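Local coordinates for protein phosphotriesterase, putative (Deinococcus radiodurans, PDB 4J35) that probably hydrolyses lactones as a binuclear metal-dependent enzyme of the phosphotriesterase family, here engineered towards organophosphate hydrolysis, at residues Thr18-His23 with Arg199-His204; Ile173-Gln178 with Pro184-Leu189; Gly27-Ala32 with Gly101-Tyr106; Ala32-Leu37 with Leu270-Ala275; Gln4-Ala9 with Ala77-Val82. The protein carries 7 engineered substitutions. All coordinates share one frame; numbering follows the deposited sequence.

Contact 1: residues Thr18-His23 with Arg199-His204; sequences TLPHEH and RIMIGH. With CO (cobalt (II) ion), chain C; CO (cobalt (II) ion), chain B.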
# COMPACT_ATOMS: atom_id res chain seq x y z
N THR A 18 -8.86 1.04 -9.35
CA THR A 18 -8.31 1.15 -7.99
C THR A 18 -6.83 1.48 -8.00
O THR A 18 -6.04 0.98 -8.84
CB THR A 18 -8.55 -0.20 -7.20
OG1 THR A 18 -9.95 -0.45 -7.13
CG2 THR A 18 -7.98 -0.15 -5.80
N LEU A 19 -6.43 2.36 -7.08
CA LEU A 19 -5.04 2.56 -6.74
C LEU A 19 -4.84 1.80 -5.45
O LEU A 19 -5.39 2.17 -4.40
CB LEU A 19 -4.72 4.05 -6.48
CG LEU A 19 -4.77 4.91 -7.72
CD1 LEU A 19 -4.52 6.38 -7.26
CD2 LEU A 19 -3.73 4.53 -8.79
N PRO A 20 -4.06 0.73 -5.51
CA PRO A 20 -3.95 -0.19 -4.38
C PRO A 20 -2.89 0.13 -3.29
O PRO A 20 -2.73 -0.64 -2.34
CB PRO A 20 -3.66 -1.53 -5.08
CG PRO A 20 -2.75 -1.15 -6.18
CD PRO A 20 -3.32 0.24 -6.70
N HIS A 21 -2.18 1.26 -3.40
CA HIS A 21 -1.21 1.61 -2.37
C HIS A 21 -0.94 3.11 -2.44
O HIS A 21 -0.12 3.54 -3.25
CB HIS A 21 0.14 0.91 -2.53
CG HIS A 21 1.06 1.08 -1.37
ND1 HIS A 21 1.64 0.01 -0.70
CD2 HIS A 21 1.52 2.18 -0.74
CE1 HIS A 21 2.40 0.45 0.27
NE2 HIS A 21 2.39 1.78 0.23
N GLU A 22 -1.57 3.83 -1.52
CA GLU A 22 -1.42 5.29 -1.42
C GLU A 22 -1.54 5.69 0.05
O GLU A 22 -1.94 4.89 0.88
CB GLU A 22 -2.54 5.97 -2.23
CG GLU A 22 -2.73 5.54 -3.70
CD GLU A 22 -1.58 5.95 -4.61
OE1 GLU A 22 -0.90 6.98 -4.27
OE2 GLU A 22 -1.39 5.26 -5.66
N HIS A 23 -1.25 6.95 0.37
CA HIS A 23 -1.30 7.45 1.73
C HIS A 23 -2.07 8.80 1.72
O HIS A 23 -1.52 9.80 1.31
CB HIS A 23 0.15 7.60 2.29
CG HIS A 23 0.86 6.27 2.41
ND1 HIS A 23 0.54 5.37 3.40
CD2 HIS A 23 1.82 5.66 1.66
CE1 HIS A 23 1.28 4.28 3.28
NE2 HIS A 23 2.03 4.40 2.20
N ARG A 199 -4.73 -13.43 -2.53
CA ARG A 199 -5.07 -12.28 -1.71
C ARG A 199 -3.81 -11.64 -1.13
O ARG A 199 -3.86 -11.02 -0.10
CB ARG A 199 -6.00 -12.68 -0.56
CG ARG A 199 -7.25 -13.43 -1.01
CD ARG A 199 -8.32 -12.49 -1.55
NE ARG A 199 -9.08 -11.86 -0.47
CZ ARG A 199 -10.07 -10.99 -0.67
NH1 ARG A 199 -10.43 -10.68 -1.92
NH2 ARG A 199 -10.73 -10.50 0.36
N ILE A 200 -2.68 -11.78 -1.81
CA ILE A 200 -1.43 -11.21 -1.31
C ILE A 200 -0.86 -10.31 -2.42
O ILE A 200 -0.77 -10.71 -3.58
CB ILE A 200 -0.42 -12.32 -1.01
CG1 ILE A 200 -0.85 -13.08 0.26
CG2 ILE A 200 0.97 -11.74 -0.86
CD1 ILE A 200 -0.04 -14.32 0.53
N MET A 201 -0.50 -9.08 -2.05
CA MET A 201 0.12 -8.17 -3.00
C MET A 201 1.48 -7.81 -2.43
O MET A 201 1.58 -7.13 -1.39
CB MET A 201 -0.72 -6.88 -3.20
CG MET A 201 -0.24 -6.09 -4.35
SD MET A 201 -1.26 -4.59 -4.62
CE MET A 201 -0.57 -3.57 -3.33
N ILE A 202 2.54 -8.24 -3.10
CA ILE A 202 3.86 -7.93 -2.58
C ILE A 202 4.21 -6.58 -3.13
O ILE A 202 4.20 -6.39 -4.35
CB ILE A 202 4.94 -8.88 -3.07
CG1 ILE A 202 4.58 -10.33 -2.65
CG2 ILE A 202 6.31 -8.47 -2.54
CD1 ILE A 202 4.44 -10.53 -1.09
N GLY A 203 4.49 -5.65 -2.24
CA GLY A 203 4.66 -4.27 -2.66
C GLY A 203 6.05 -3.78 -2.98
O GLY A 203 7.05 -4.44 -2.72
N HIS A 204 6.08 -2.58 -3.55
CA HIS A 204 7.30 -1.89 -3.94
C HIS A 204 8.23 -2.73 -4.81
O HIS A 204 9.47 -2.58 -4.76
CB HIS A 204 8.04 -1.34 -2.69
CG HIS A 204 7.18 -0.53 -1.76
ND1 HIS A 204 6.06 0.17 -2.16
CD2 HIS A 204 7.30 -0.29 -0.43
CE1 HIS A 204 5.54 0.80 -1.12
NE2 HIS A 204 6.26 0.53 -0.06
CO CO C . 3.41 3.21 1.46
CO CO B . 6.19 1.23 1.82
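H21 and H204 meet where the two metal ions sit, at the mouth of the TIM barrel that houses the binuclear centre of phosphotriesterase-family enzymes. The strand carrying T18 to P20 turns a corner at H21, and G203 and H204 follow directly on strand 200-202. H21 is worth following outward. Its CG lies anti to the backbone N (chi1 -170°), which carries the imidazole from CB toward the opposite strand. H21 ND1 comes within 4.0 Å of H204 CE1, and H21 CE1 lies 3.5 Å from that same carbon, which sits over one face of the H21 ring. At the tip, H21 NE2 binds one cobalt at 2.1 Å, a metal shared with H23 NE2, D264 and K143. H204 NE2 holds the second cobalt at 2.0 Å, together with H176 and K143, the lysine common to both metals and probably carbamylated. The two rings are oblique, planes 55° apart, and each turns its NE2 to a different metal while the carbons between them touch. H204 ND1 is hydrogen-bonded to D227, a second-shell carboxylate that, together with the metal bond, fixes the rotation of the ring. Deeper in the barrel, M201 approaches P20 across the interior at about a right angle. Its chain runs straight to SD and then bends, leaving M201 SD 3.9 Å from P20 CB and setting the methyl CE 3.8 Å from the buried carbonyl P20 O.

Contact 2: residues Ile173-Gln178 with Pro184-Leu189; sequences IITHTQ and PQQAEL. With CO (cobalt (II) ion), chain B.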
# COMPACT_ATOMS: atom_id res chain seq x y z
N ILE A 173 -3.68 -9.06 2.07
CA ILE A 173 -2.42 -8.62 2.69
C ILE A 173 -1.65 -7.83 1.63
O ILE A 173 -1.48 -8.32 0.49
CB ILE A 173 -1.57 -9.86 3.11
CG1 ILE A 173 -2.23 -10.58 4.30
CG2 ILE A 173 -0.14 -9.47 3.47
CD1 ILE A 173 -1.49 -11.85 4.68
N ILE A 174 -1.24 -6.60 1.97
CA ILE A 174 -0.33 -5.87 1.10
C ILE A 174 0.99 -5.65 1.83
O ILE A 174 1.03 -5.64 3.04
CB ILE A 174 -0.93 -4.50 0.63
CG1 ILE A 174 -1.16 -3.57 1.80
CG2 ILE A 174 -2.24 -4.77 -0.14
CD1 ILE A 174 -1.71 -2.20 1.32
N THR A 175 2.08 -5.54 1.09
CA THR A 175 3.34 -5.38 1.77
C THR A 175 4.19 -4.20 1.29
O THR A 175 3.95 -3.59 0.25
CB THR A 175 4.23 -6.62 1.69
OG1 THR A 175 4.89 -6.67 0.43
CG2 THR A 175 3.40 -7.88 1.89
N HIS A 176 5.19 -3.91 2.14
CA HIS A 176 6.28 -3.01 1.84
C HIS A 176 7.56 -3.84 1.73
O HIS A 176 7.83 -4.66 2.60
CB HIS A 176 6.41 -2.00 3.00
CG HIS A 176 7.70 -1.22 3.03
ND1 HIS A 176 7.77 0.13 2.76
CD2 HIS A 176 8.95 -1.58 3.41
CE1 HIS A 176 9.01 0.55 2.91
NE2 HIS A 176 9.75 -0.47 3.30
N THR A 177 8.31 -3.65 0.65
CA THR A 177 9.67 -4.16 0.55
C THR A 177 10.62 -2.98 0.55
O THR A 177 10.33 -1.92 -0.01
CB THR A 177 9.91 -5.04 -0.72
OG1 THR A 177 9.61 -4.30 -1.91
CG2 THR A 177 9.04 -6.30 -0.69
N GLN A 178 11.77 -3.16 1.19
CA GLN A 178 12.74 -2.08 1.34
C GLN A 178 13.84 -2.20 0.28
O GLN A 178 14.46 -3.25 0.13
CB GLN A 178 13.32 -2.15 2.75
CG GLN A 178 14.30 -1.06 3.13
CD GLN A 178 13.64 0.30 3.26
OE1 GLN A 178 12.44 0.41 3.55
NE2 GLN A 178 14.41 1.36 3.04
N PRO A 184 10.73 -12.20 -3.01
CA PRO A 184 10.52 -13.66 -3.07
C PRO A 184 10.39 -14.31 -1.67
O PRO A 184 9.61 -15.27 -1.45
CB PRO A 184 11.77 -14.15 -3.79
CG PRO A 184 12.23 -12.97 -4.60
CD PRO A 184 11.97 -11.79 -3.67
N GLN A 185 11.15 -13.79 -0.74
CA GLN A 185 11.10 -14.29 0.65
C GLN A 185 9.78 -13.98 1.33
O GLN A 185 9.28 -14.78 2.08
CB GLN A 185 12.22 -13.70 1.47
CG GLN A 185 13.58 -14.22 1.11
CD GLN A 185 14.22 -13.40 0.04
OE1 GLN A 185 13.53 -12.80 -0.78
NE2 GLN A 185 15.54 -13.34 0.06
N GLN A 186 9.20 -12.81 1.09
CA GLN A 186 7.91 -12.52 1.67
C GLN A 186 6.84 -13.49 1.14
O GLN A 186 5.97 -13.97 1.88
CB GLN A 186 7.50 -11.07 1.31
CG GLN A 186 8.23 -9.99 2.10
CD GLN A 186 7.63 -8.61 1.83
OE1 GLN A 186 6.77 -8.48 0.96
NE2 GLN A 186 8.08 -7.60 2.56
N ALA A 187 6.88 -13.71 -0.18
CA ALA A 187 5.85 -14.46 -0.87
C ALA A 187 5.98 -15.90 -0.42
O ALA A 187 5.01 -16.56 -0.11
CB ALA A 187 6.02 -14.35 -2.40
N GLU A 188 7.22 -16.33 -0.31
CA GLU A 188 7.50 -17.70 0.15
C GLU A 188 7.10 -17.94 1.61
O GLU A 188 6.54 -18.99 1.95
CB GLU A 188 8.96 -17.99 0.01
CG GLU A 188 9.31 -19.38 0.54
CD GLU A 188 10.76 -19.66 0.41
OE1 GLU A 188 11.56 -18.80 0.87
OE2 GLU A 188 11.11 -20.70 -0.18
N LEU A 189 7.39 -16.96 2.47
CA LEU A 189 7.02 -17.06 3.88
C LEU A 189 5.49 -17.06 4.07
O LEU A 189 4.94 -17.94 4.71
CB LEU A 189 7.67 -15.93 4.69
CG LEU A 189 7.27 -15.82 6.16
CD1 LEU A 189 7.51 -17.16 6.89
CD2 LEU A 189 8.02 -14.69 6.86
CO CO B . 6.19 1.23 1.82
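Q186 reaches from its helix to three successive residues, T175, H176 and T177, beyond the end of strand 173-174. Along the helix, P184 comes first, and its ring packs against helix 211-218; its carbonyl O accepts the backbone N of E188. Q185 likewise receives L189 N, so the turn around Q186 is regular. Q186 itself has CG anti to its carbonyl carbon (chi1 -75°) and an extended chain beyond, which carries the amide to T175 and the H176 backbone. Q186 OE1 accepts from T175 OG1 at 2.7 Å, the hydroxyl lying in the plane of the amide C=O, where a lone pair points. Q186 NE2 donates to H176 O at 3.0 Å; this acceptor lies nearly in the amide plane, although the nitrogen stands above the plane of the H176 carbonyl. Q186 NE2 also hydrogen-bonds S146 OG, so both ends of the amide are engaged and its rotation is fixed. The methyl of T177 comes against the amide, with CG2 3.6 Å from Q186 OE1. Further along, L189 packs on helix 153-169. The bond to H176 O grips the backbone of the residue whose ND1 binds cobalt at 2.1 Å, while H176 NE2 donates to Q178 OE1 at 2.8 Å. Strand 173-174, helix 183-192 and strand 200-202 form a beta-alpha-beta unit of the TIM barrel, with the metal ligand on the loop following the first strand.

Contact 3: residues Gly27-Ala32 with Gly101-Tyr106; sequences GLPGYA and GGATTY. Engineered in segment 27-32: L28 (natural residue Tyr). Engineered in segment 101-106: G101 (natural residue Glu).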
# COMPACT_ATOMS: atom_id res chain seq x y z
N GLY A 27 2.62 10.29 8.40
CA GLY A 27 3.68 10.83 9.25
C GLY A 27 4.70 9.77 9.57
O GLY A 27 4.32 8.68 9.96
N LEU A 28 5.97 10.08 9.39
CA LEU A 28 7.05 9.21 9.83
C LEU A 28 7.06 9.15 11.35
O LEU A 28 6.87 10.17 12.00
CB LEU A 28 8.38 9.72 9.33
CG LEU A 28 8.53 9.63 7.80
CD1 LEU A 28 9.67 10.54 7.34
CD2 LEU A 28 8.73 8.16 7.33
N PRO A 29 7.30 7.96 11.90
CA PRO A 29 7.28 7.81 13.35
C PRO A 29 8.11 8.88 14.01
O PRO A 29 9.28 9.03 13.66
CB PRO A 29 7.89 6.42 13.54
CG PRO A 29 7.37 5.67 12.35
CD PRO A 29 7.46 6.66 11.21
N GLY A 30 7.51 9.61 14.94
CA GLY A 30 8.17 10.73 15.59
C GLY A 30 7.45 12.04 15.33
O GLY A 30 7.59 12.99 16.09
N TYR A 31 6.68 12.08 14.25
CA TYR A 31 5.99 13.31 13.85
C TYR A 31 5.14 13.84 15.01
O TYR A 31 4.98 15.05 15.18
CB TYR A 31 5.09 13.08 12.61
CG TYR A 31 3.82 12.34 12.94
CD1 TYR A 31 3.77 10.95 12.91
CD2 TYR A 31 2.68 13.03 13.32
CE1 TYR A 31 2.61 10.26 13.29
CE2 TYR A 31 1.50 12.35 13.66
CZ TYR A 31 1.48 10.98 13.65
OH TYR A 31 0.33 10.33 14.01
N ALA A 32 4.54 12.93 15.79
CA ALA A 32 3.66 13.34 16.88
C ALA A 32 4.44 14.09 17.97
O ALA A 32 3.89 14.91 18.69
CB ALA A 32 2.91 12.12 17.49
N GLY A 101 12.90 0.91 10.47
CA GLY A 101 11.90 1.94 10.73
C GLY A 101 11.91 2.52 12.13
O GLY A 101 12.89 2.40 12.87
N GLY A 102 10.82 3.18 12.49
CA GLY A 102 10.69 3.73 13.83
C GLY A 102 9.58 3.07 14.62
O GLY A 102 9.07 2.00 14.25
N ALA A 103 9.16 3.75 15.67
CA ALA A 103 8.17 3.26 16.63
C ALA A 103 8.11 1.72 16.80
O ALA A 103 7.01 1.15 16.72
CB ALA A 103 6.78 3.81 16.25
N THR A 104 9.25 1.07 17.06
CA THR A 104 9.28 -0.41 17.13
C THR A 104 9.57 -0.92 18.53
O THR A 104 9.58 -2.12 18.78
CB THR A 104 10.37 -1.04 16.21
OG1 THR A 104 11.67 -0.78 16.76
CG2 THR A 104 10.28 -0.47 14.78
N THR A 105 9.83 -0.00 19.45
CA THR A 105 10.36 -0.44 20.70
C THR A 105 9.21 -1.14 21.44
O THR A 105 9.42 -2.15 22.04
CB THR A 105 11.03 0.69 21.55
OG1 THR A 105 11.81 1.53 20.69
CG2 THR A 105 11.92 0.06 22.63
N TYR A 106 7.99 -0.63 21.30
CA TYR A 106 6.84 -1.21 22.00
C TYR A 106 6.68 -2.74 21.80
O TYR A 106 6.72 -3.51 22.76
CB TYR A 106 5.57 -0.50 21.54
CG TYR A 106 4.27 -0.96 22.19
CD1 TYR A 106 3.98 -0.64 23.52
CD2 TYR A 106 3.33 -1.69 21.46
CE1 TYR A 106 2.78 -1.03 24.10
CE2 TYR A 106 2.12 -2.10 22.05
CZ TYR A 106 1.85 -1.76 23.36
OH TYR A 106 0.66 -2.15 23.92
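P29 and G102 bring two loop backbones to 5.3 Å between their CA atoms, P29 standing in the second position of a type II beta turn that runs from L28 to Y31. The turn is closed by Y31 N donating to L28 O at 3.0 Å, and G30 takes the positive phi (118°) of its third position. From this corner the pyrrolidine ring of P29 projects at the other loop. P29 CB does most of the touching: it lies 3.6 Å from the backbone N of A103, 3.9 Å from G102 CA and 3.9 Å from the methyl CB of A103. Neighbouring P29 CG rests against the G102 peptide, 4.1 Å from G102 C. Both loops follow strands of the TIM barrel, 17-26 and 89-91, on the side where the metals are bound; the P29 side chain is about 11 Å from the nearer cobalt. The contact is small and lies at the surface, and G102 is poorly ordered, as is G101, an engineered residue in place of glutamate. L28, engineered from tyrosine, precedes the proline. P29 also touches C72, and A103 touches N71, both in the loop after strand 61-66.

Contact 4: residues Ala32-Leu37 with Leu270-Ala275; sequences AGDVTL and LGRPLA. Engineered in segment 270-275: L274 (natural residue Pro).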
# COMPACT_ATOMS: atom_id res chain seq x y z
N ALA A 32 4.54 12.93 15.79
CA ALA A 32 3.66 13.34 16.88
C ALA A 32 4.44 14.09 17.97
O ALA A 32 3.89 14.91 18.69
CB ALA A 32 2.91 12.12 17.49
N GLY A 33 5.73 13.83 18.07
CA GLY A 33 6.53 14.50 19.06
C GLY A 33 6.80 15.94 18.66
O GLY A 33 7.19 16.75 19.49
N ASP A 34 6.54 16.26 17.40
CA ASP A 34 6.71 17.61 16.86
C ASP A 34 5.38 18.37 16.83
O ASP A 34 5.19 19.27 16.02
CB ASP A 34 7.31 17.55 15.44
CG ASP A 34 7.96 18.89 15.02
OD1 ASP A 34 8.40 19.65 15.91
OD2 ASP A 34 8.02 19.20 13.81
N VAL A 35 4.45 18.02 17.71
CA VAL A 35 3.09 18.60 17.69
C VAL A 35 3.03 20.10 17.98
O VAL A 35 2.15 20.82 17.49
CB VAL A 35 2.14 17.86 18.69
CG1 VAL A 35 2.66 17.99 20.12
CG2 VAL A 35 0.74 18.39 18.57
N THR A 36 3.96 20.62 18.76
CA THR A 36 3.87 22.06 19.09
C THR A 36 4.01 22.93 17.85
O THR A 36 3.24 23.90 17.64
CB THR A 36 4.92 22.44 20.16
OG1 THR A 36 4.67 21.70 21.35
CG2 THR A 36 4.86 23.94 20.45
N LEU A 37 4.98 22.61 17.02
CA LEU A 37 5.21 23.45 15.83
C LEU A 37 4.62 22.84 14.56
O LEU A 37 4.45 23.53 13.55
CB LEU A 37 6.71 23.71 15.63
CG LEU A 37 7.35 24.57 16.71
CD1 LEU A 37 8.81 24.86 16.35
CD2 LEU A 37 6.57 25.89 16.94
N LEU A 270 2.09 14.78 7.66
CA LEU A 270 1.96 15.10 9.09
C LEU A 270 3.27 15.62 9.67
O LEU A 270 4.36 15.21 9.27
CB LEU A 270 1.44 13.89 9.89
CG LEU A 270 0.14 13.31 9.31
CD1 LEU A 270 -0.22 11.99 10.01
CD2 LEU A 270 -1.01 14.32 9.42
N GLY A 271 3.16 16.54 10.63
CA GLY A 271 4.32 17.19 11.18
C GLY A 271 4.45 18.57 10.58
O GLY A 271 3.51 19.05 9.93
N ARG A 272 5.59 19.22 10.80
CA ARG A 272 5.84 20.49 10.17
C ARG A 272 6.06 20.26 8.69
O ARG A 272 6.65 19.27 8.31
CB ARG A 272 7.11 21.13 10.75
CG ARG A 272 6.88 22.12 11.85
CD ARG A 272 8.20 22.72 12.30
NE ARG A 272 8.91 21.86 13.27
CZ ARG A 272 10.00 22.26 13.92
NH1 ARG A 272 10.53 23.46 13.64
NH2 ARG A 272 10.58 21.47 14.81
N PRO A 273 5.61 21.19 7.85
CA PRO A 273 5.93 21.10 6.43
C PRO A 273 7.44 21.00 6.25
O PRO A 273 8.20 21.60 7.02
CB PRO A 273 5.43 22.43 5.86
CG PRO A 273 4.41 22.90 6.83
CD PRO A 273 4.90 22.44 8.17
N LEU A 274 7.84 20.26 5.23
CA LEU A 274 9.24 20.02 4.93
C LEU A 274 9.50 20.39 3.48
O LEU A 274 8.92 19.79 2.56
CB LEU A 274 9.55 18.54 5.14
CG LEU A 274 10.95 18.08 4.75
CD1 LEU A 274 12.03 18.97 5.35
CD2 LEU A 274 11.12 16.65 5.21
N ALA A 275 10.38 21.36 3.28
CA ALA A 275 10.73 21.84 1.94
C ALA A 275 11.62 20.85 1.22
O ALA A 275 12.63 20.38 1.76
CB ALA A 275 11.42 23.18 2.04
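The guanidinium of R272 meets D34 at its edge and L37 over one face. At the edge, the arginine grips the carboxylate side-on with two nitrogens, one to each oxygen. R272 NE donates to D34 OD2 at 2.9 Å, almost straight (176°), within the guanidinium plane and on the syn lone pair of the oxygen. R272 NH2 reaches D34 OD1 at 3.0 Å, but less directly: the carboxylate and guanidinium planes are turned 43° against each other, so this second oxygen is tilted from the guanidinium plane. The result is a bidentate salt bridge with one straight bond and one more bent. Over the face, L37 CD1 stands 3.5 Å from R272 NH1, offset toward the rim. The two side chains lie side by side and point the same way, so L37 CB also follows the aliphatic part of the arginine, 3.8 Å from R272 CD, while the carbonyl L37 O comes 3.3 Å from R272 CG. A bend at chi3 (-83°) turns the guanidinium out of line with its own extended CB-CG-CD stem and presents the NE side to the aspartate. D34, with CG anti to its backbone N, sends the carboxylate across the arginine at about a right angle. G271, at a positive phi that suits glycine, precedes the arginine, and R272 O accepts from the indole of W269. L274, two residues on, is engineered in place of proline. This surface salt bridge clasps together the loops that follow two adjacent strands, 17-26 and 266-269, of the TIM barrel.

Contact 5: residues Gln4-Ala9 with Ala77-Val82; sequences QTVTGA and AFLREV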
# COMPACT_ATOMS: atom_id res chain seq x y z
N GLN A 4 -14.01 -4.41 2.67
CA GLN A 4 -14.37 -3.58 3.80
C GLN A 4 -13.74 -2.20 3.65
O GLN A 4 -12.53 -2.06 3.81
CB GLN A 4 -13.93 -4.26 5.10
CG GLN A 4 -14.63 -3.70 6.32
CD GLN A 4 -16.14 -3.90 6.28
OE1 GLN A 4 -16.65 -4.84 5.66
NE2 GLN A 4 -16.85 -3.01 6.95
N THR A 5 -14.54 -1.18 3.36
CA THR A 5 -14.04 0.19 3.24
C THR A 5 -14.38 0.95 4.50
O THR A 5 -15.06 0.44 5.38
CB THR A 5 -14.67 0.96 2.06
OG1 THR A 5 -15.95 1.49 2.44
CG2 THR A 5 -14.82 0.08 0.86
N VAL A 6 -13.88 2.18 4.61
CA VAL A 6 -14.07 2.97 5.81
C VAL A 6 -15.52 3.49 5.91
O VAL A 6 -15.91 4.02 6.95
CB VAL A 6 -13.04 4.14 5.90
CG1 VAL A 6 -11.60 3.61 5.88
CG2 VAL A 6 -13.25 5.14 4.76
N THR A 7 -16.29 3.35 4.83
CA THR A 7 -17.72 3.66 4.88
C THR A 7 -18.62 2.41 4.85
O THR A 7 -19.83 2.52 4.60
CB THR A 7 -18.16 4.54 3.70
OG1 THR A 7 -17.77 3.93 2.46
CG2 THR A 7 -17.57 5.94 3.80
N GLY A 8 -18.05 1.24 5.09
CA GLY A 8 -18.83 0.01 5.11
C GLY A 8 -18.44 -0.94 3.99
O GLY A 8 -17.59 -0.62 3.17
N ALA A 9 -19.08 -2.10 3.94
CA ALA A 9 -18.76 -3.12 2.95
C ALA A 9 -19.23 -2.71 1.57
O ALA A 9 -20.25 -2.04 1.42
CB ALA A 9 -19.38 -4.44 3.35
N ALA A 77 -11.02 7.71 10.97
CA ALA A 77 -12.12 8.67 11.00
C ALA A 77 -11.90 9.82 10.00
O ALA A 77 -12.86 10.29 9.42
CB ALA A 77 -12.30 9.22 12.40
N PHE A 78 -10.66 10.27 9.82
CA PHE A 78 -10.36 11.26 8.79
C PHE A 78 -10.57 10.65 7.39
O PHE A 78 -11.23 11.24 6.54
CB PHE A 78 -8.93 11.85 8.96
CG PHE A 78 -8.60 12.91 7.95
CD1 PHE A 78 -9.02 14.22 8.13
CD2 PHE A 78 -7.90 12.61 6.80
CE1 PHE A 78 -8.76 15.18 7.17
CE2 PHE A 78 -7.63 13.57 5.85
CZ PHE A 78 -8.06 14.85 6.03
N LEU A 79 -10.06 9.44 7.15
CA LEU A 79 -10.33 8.80 5.87
C LEU A 79 -11.83 8.69 5.57
O LEU A 79 -12.26 8.85 4.44
CB LEU A 79 -9.72 7.39 5.84
CG LEU A 79 -8.21 7.28 6.04
CD1 LEU A 79 -7.84 5.82 5.92
CD2 LEU A 79 -7.42 8.10 5.03
N ARG A 80 -12.64 8.39 6.59
CA ARG A 80 -14.10 8.34 6.40
C ARG A 80 -14.67 9.71 6.04
O ARG A 80 -15.55 9.80 5.18
CB ARG A 80 -14.80 7.79 7.65
CG ARG A 80 -16.31 7.69 7.51
CD ARG A 80 -16.91 6.76 8.56
NE ARG A 80 -16.77 7.31 9.90
CZ ARG A 80 -17.19 6.71 11.01
NH1 ARG A 80 -17.77 5.52 10.95
NH2 ARG A 80 -17.02 7.30 12.18
N GLU A 81 -14.16 10.77 6.65
CA GLU A 81 -14.60 12.12 6.28
C GLU A 81 -14.33 12.40 4.82
O GLU A 81 -15.17 12.99 4.14
CB GLU A 81 -13.87 13.19 7.08
CG GLU A 81 -14.23 13.29 8.52
CD GLU A 81 -13.51 14.44 9.18
OE1 GLU A 81 -13.64 15.60 8.71
OE2 GLU A 81 -12.80 14.18 10.18
N VAL A 82 -13.14 12.03 4.35
CA VAL A 82 -12.75 12.29 2.97
C VAL A 82 -13.65 11.49 2.02
O VAL A 82 -14.11 12.01 1.01
CB VAL A 82 -11.27 11.93 2.73
CG1 VAL A 82 -10.90 12.08 1.27
CG2 VAL A 82 -10.37 12.80 3.61
O HOH W 1 -17.71 3.39 8.55
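V6 presses its methyl CG2 onto the backbone of helix 76-86, 3.7 Å from R80 CA and close to R80 N as well. The other methyl, V6 CG1, lies 4.2 Å from L79 CB, so the two methyls span the L79-R80 backbone link. The valine carbonyl faces the arginine stem: V6 O is 3.3 Å from R80 CD. With CG anti to the backbone N (chi1 -179°), R80 leads its chain past this oxygen before bending at chi3. A water lies between V6 O and R80 NH1, though its 2.5 Å approach to V6 O is too short to trust. Alongside, T7 CG2 makes a looser touch with R80 CG. One shell further out, a type I beta turn from T5 to G8 sets the valine at its corner. T5 OG1 braces that turn, accepting from T7 N at 3.0 Å in an ST turn and donating at 2.8 Å to a lone pair of G8 O. G8 O also accepts from T5 N, and G8 N returns a bond to T5 O, closing the turn. The turn links the antiparallel strands 3-5 and 8-10, and its tip is laid against the outer helix 76-86. V6 also packs on I90 of strand 89-91, with which it shares a backbone hydrogen bond, and on I137, while F78 of the same helix turns toward helix 42-58.

How the contacts relate
Contacts 1 and 2 lie nearest the middle of the TIM barrel, their centres 11 Å apart, and share the sheet in which strands 173-174 and 200-202 are neighbours; both touch the same cobalt. Contact 2 is nested along the chain within the loop closed by contact 1. Contacts 3 and 4, 13 Å apart between centres, share A32 and adjoin through Y31 and L270, joining loops that follow strands of the other sheet. Contact 5, 18 Å from contact 1, places the N-terminal hairpin against an outer helix. Contacts 3, 4 and 5 cross one another along the chain, so each joins parts remote in sequence, with contact 4 at the surface away from the metals.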